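Long-range contact in hemolysin-related protein (PDB 6MLT), which is a secreted biofilm matrix protein that carries a beta-prism lectin domain and probably mediates adhesion of the biofilm to surfaces: residues W366-D378 against T384-T396. Numbering follows the deposited sequence.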
# COMPACT_ATOMS: atom_id res chain seq x y z
N TRP A 366 -52.65 2.10 17.32
CA TRP A 366 -52.71 2.44 18.75
C TRP A 366 -51.50 1.91 19.52
O TRP A 366 -51.53 1.85 20.75
CB TRP A 366 -54.01 1.94 19.39
CG TRP A 366 -55.22 2.74 18.97
CD1 TRP A 366 -55.24 3.82 18.14
CD2 TRP A 366 -56.58 2.50 19.35
NE1 TRP A 366 -56.52 4.27 17.98
CE2 TRP A 366 -57.37 3.48 18.71
CE3 TRP A 366 -57.21 1.56 20.17
CZ2 TRP A 366 -58.75 3.55 18.87
CZ3 TRP A 366 -58.59 1.63 20.32
CH2 TRP A 366 -59.34 2.61 19.68
N LYS A 367 -50.42 1.53 18.83
CA LYS A 367 -49.17 1.18 19.48
C LYS A 367 -48.27 2.41 19.60
O LYS A 367 -48.42 3.39 18.87
CB LYS A 367 -48.45 0.08 18.70
CG LYS A 367 -49.28 -1.17 18.46
CD LYS A 367 -49.76 -1.77 19.77
CE LYS A 367 -50.55 -3.05 19.55
NZ LYS A 367 -51.12 -3.57 20.81
N TYR A 368 -47.33 2.35 20.54
CA TYR A 368 -46.43 3.46 20.83
C TYR A 368 -45.07 3.22 20.19
O TYR A 368 -44.46 2.17 20.40
CB TYR A 368 -46.27 3.63 22.34
CG TYR A 368 -47.52 4.11 23.05
CD1 TYR A 368 -48.46 3.20 23.51
CD2 TYR A 368 -47.74 5.46 23.27
CE1 TYR A 368 -49.61 3.63 24.16
CE2 TYR A 368 -48.88 5.89 23.92
CZ TYR A 368 -49.81 4.98 24.36
OH TYR A 368 -50.94 5.42 25.01
N GLY A 369 -44.59 4.20 19.43
CA GLY A 369 -43.30 4.03 18.80
C GLY A 369 -42.82 5.30 18.14
O GLY A 369 -43.35 6.39 18.37
N VAL A 370 -41.79 5.15 17.31
CA VAL A 370 -41.23 6.27 16.56
C VAL A 370 -42.05 6.46 15.29
O VAL A 370 -42.13 5.56 14.44
CB VAL A 370 -39.75 6.04 16.24
CG1 VAL A 370 -39.20 7.17 15.38
CG2 VAL A 370 -38.95 5.94 17.54
N LEU A 371 -42.66 7.64 15.15
CA LEU A 371 -43.54 7.97 14.04
C LEU A 371 -42.79 8.66 12.91
O LEU A 371 -43.09 8.41 11.74
CB LEU A 371 -44.69 8.86 14.53
CG LEU A 371 -45.41 8.36 15.78
CD1 LEU A 371 -46.43 9.38 16.25
CD2 LEU A 371 -46.08 7.01 15.52
N GLU A 372 -41.83 9.50 13.24
CA GLU A 372 -41.11 10.25 12.22
C GLU A 372 -39.74 10.64 12.74
O GLU A 372 -39.55 10.90 13.94
CB GLU A 372 -41.88 11.51 11.79
CG GLU A 372 -41.25 12.23 10.59
CD GLU A 372 -41.72 13.65 10.45
OE1 GLU A 372 -42.85 13.86 9.96
OE2 GLU A 372 -40.95 14.56 10.82
N MET A 373 -38.77 10.68 11.83
CA MET A 373 -37.48 11.31 12.08
C MET A 373 -37.20 12.26 10.92
O MET A 373 -37.42 11.91 9.76
CB MET A 373 -36.36 10.27 12.22
CG MET A 373 -36.55 9.34 13.40
SD MET A 373 -35.09 8.32 13.68
CE MET A 373 -35.05 7.36 12.17
N SER A 374 -36.74 13.46 11.25
CA SER A 374 -36.38 14.46 10.25
C SER A 374 -34.92 14.84 10.46
O SER A 374 -34.56 15.41 11.49
CB SER A 374 -37.29 15.68 10.35
OG SER A 374 -37.00 16.60 9.33
N PHE A 375 -34.08 14.50 9.48
CA PHE A 375 -32.66 14.79 9.52
C PHE A 375 -32.39 16.14 8.87
O PHE A 375 -32.76 16.36 7.71
CB PHE A 375 -31.86 13.71 8.80
CG PHE A 375 -32.02 12.33 9.37
CD1 PHE A 375 -33.03 11.50 8.92
CD2 PHE A 375 -31.15 11.86 10.33
CE1 PHE A 375 -33.18 10.21 9.44
CE2 PHE A 375 -31.29 10.57 10.85
CZ PHE A 375 -32.30 9.75 10.41
N THR A 376 -31.74 17.04 9.60
CA THR A 376 -31.23 18.29 9.03
C THR A 376 -29.78 18.06 8.63
O THR A 376 -28.95 17.64 9.45
CB THR A 376 -31.33 19.44 10.03
OG1 THR A 376 -32.71 19.67 10.36
CG2 THR A 376 -30.75 20.73 9.44
N LEU A 377 -29.47 18.32 7.36
CA LEU A 377 -28.12 18.13 6.84
C LEU A 377 -27.34 19.44 6.89
O LEU A 377 -27.88 20.52 7.12
CB LEU A 377 -28.18 17.60 5.40
CG LEU A 377 -29.03 16.34 5.20
CD1 LEU A 377 -28.90 15.85 3.77
CD2 LEU A 377 -28.64 15.25 6.19
N ASP A 378 -26.03 19.33 6.65
CA ASP A 378 -25.15 20.49 6.79
C ASP A 378 -25.46 21.58 5.77
O ASP A 378 -25.13 22.74 6.02
CB ASP A 378 -23.68 20.05 6.67
CG ASP A 378 -23.42 19.19 5.45
OD1 ASP A 378 -24.31 19.08 4.59
OD2 ASP A 378 -22.31 18.61 5.37
N THR A 384 -36.64 13.20 5.60
CA THR A 384 -37.62 12.71 6.55
C THR A 384 -37.98 11.27 6.26
O THR A 384 -37.99 10.83 5.11
CB THR A 384 -38.89 13.57 6.54
OG1 THR A 384 -39.57 13.40 5.29
CG2 THR A 384 -38.54 15.05 6.73
N VAL A 385 -38.27 10.53 7.33
CA VAL A 385 -38.79 9.17 7.25
C VAL A 385 -39.96 9.08 8.23
O VAL A 385 -39.89 9.61 9.35
CB VAL A 385 -37.71 8.12 7.57
CG1 VAL A 385 -36.65 8.10 6.48
CG2 VAL A 385 -37.07 8.41 8.93
N GLY A 386 -41.03 8.42 7.81
CA GLY A 386 -42.25 8.40 8.58
C GLY A 386 -43.01 9.71 8.41
O GLY A 386 -42.72 10.52 7.52
N SER A 387 -43.97 9.92 9.31
CA SER A 387 -44.85 11.08 9.19
C SER A 387 -45.39 11.47 10.56
O SER A 387 -45.90 10.62 11.30
CB SER A 387 -46.01 10.79 8.25
OG SER A 387 -46.89 11.91 8.20
N LYS A 388 -45.32 12.77 10.86
CA LYS A 388 -45.95 13.31 12.06
C LYS A 388 -47.46 13.13 12.02
O LYS A 388 -48.11 13.10 13.08
CB LYS A 388 -45.61 14.79 12.21
CG LYS A 388 -44.21 15.07 12.72
CD LYS A 388 -43.91 16.57 12.71
CE LYS A 388 -43.28 17.04 14.02
NZ LYS A 388 -44.30 17.38 15.05
N ASP A 389 -48.04 13.06 10.82
CA ASP A 389 -49.48 12.89 10.67
C ASP A 389 -49.96 11.50 11.09
O ASP A 389 -51.17 11.26 11.07
CB ASP A 389 -49.90 13.15 9.22
CG ASP A 389 -50.01 14.63 8.89
OD1 ASP A 389 -50.17 15.44 9.83
OD2 ASP A 389 -49.94 14.98 7.70
N SER A 390 -49.06 10.60 11.45
CA SER A 390 -49.46 9.29 11.95
C SER A 390 -49.80 9.29 13.44
O SER A 390 -50.15 8.24 13.98
CB SER A 390 -48.33 8.28 11.71
OG SER A 390 -48.08 8.19 10.31
N ALA A 391 -49.72 10.44 14.10
CA ALA A 391 -49.87 10.51 15.54
C ALA A 391 -51.34 10.64 15.94
O ALA A 391 -52.09 11.40 15.34
CB ALA A 391 -49.08 11.69 16.10
N PHE A 392 -51.72 9.87 16.96
CA PHE A 392 -52.87 10.21 17.78
C PHE A 392 -52.46 11.17 18.89
O PHE A 392 -53.15 12.16 19.15
CB PHE A 392 -53.50 8.93 18.35
CG PHE A 392 -54.65 9.18 19.27
CD1 PHE A 392 -55.91 9.45 18.76
CD2 PHE A 392 -54.48 9.13 20.64
CE1 PHE A 392 -56.97 9.68 19.60
CE2 PHE A 392 -55.55 9.37 21.49
CZ PHE A 392 -56.79 9.64 20.96
N THR A 393 -51.34 10.88 19.55
CA THR A 393 -50.62 11.83 20.38
C THR A 393 -49.14 11.64 20.10
O THR A 393 -48.69 10.53 19.79
CB THR A 393 -50.86 11.62 21.88
OG1 THR A 393 -50.41 10.32 22.26
CG2 THR A 393 -52.34 11.75 22.22
N SER A 394 -48.37 12.73 20.20
CA SER A 394 -46.94 12.61 19.96
C SER A 394 -46.18 13.68 20.72
O SER A 394 -46.74 14.68 21.18
CB SER A 394 -46.62 12.70 18.47
OG SER A 394 -46.81 14.02 17.98
N THR A 395 -44.89 13.41 20.86
CA THR A 395 -43.89 14.33 21.37
C THR A 395 -42.82 14.47 20.30
O THR A 395 -42.46 13.49 19.66
CB THR A 395 -43.25 13.78 22.66
OG1 THR A 395 -44.26 13.54 23.63
CG2 THR A 395 -42.22 14.76 23.22
N THR A 396 -42.32 15.69 20.10
CA THR A 396 -41.21 15.92 19.18
C THR A 396 -40.04 16.49 19.97
O THR A 396 -40.22 17.40 20.79
CB THR A 396 -41.62 16.87 18.05
OG1 THR A 396 -42.67 16.28 17.28
CG2 THR A 396 -40.43 17.15 17.12
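The pairing of M373 with V385 marks this contact as an antiparallel beta hairpin at the edge of a four-stranded sheet, extended by the chain that leads on from its second strand. Two backbone bonds close the pair, M373 N to V385 O at 2.9 Å and V385 N to M373 O, with N-H...O angles of 161° and 165°. E372 with G386 and S374 with T384 are the flanking non-hydrogen-bonded pairs; in the latter, T384 CG2 lies 3.4 Å from S374 OG. Strand 370-377 continues the sheet through strand 352-359 to 394-400, forming one of three four-stranded antiparallel sheets of the beta-prism lectin domain. V385 CG2 meets M373 CB at 3.8 Å and approaches the edge of the F375 ring near its plane; all three side chains also touch I320 of the neighbouring sheet. On the other side of strand 370-377, the backbones of L371 and E372 both bond to T358 of strand 352-359, which makes a classic beta bulge. At the bulge, S387 N donates to L371 O at 3.0 Å, tilted out of the carbonyl plane. E372 swings its CG opposite the backbone N (chi1 -173°), which carries the carboxylate along the chain after G386, where OE1 accepts K388 N at 2.8 Å from above the carboxylate plane. K388 NZ bonds to T396 OG1 and stays 6.1 Å from E372 OE2, so no salt bridge forms. Just after the 3-10 segment 388-390, A391 CB packs 3.5 Å from L371 CD1, which also reaches S394 CB.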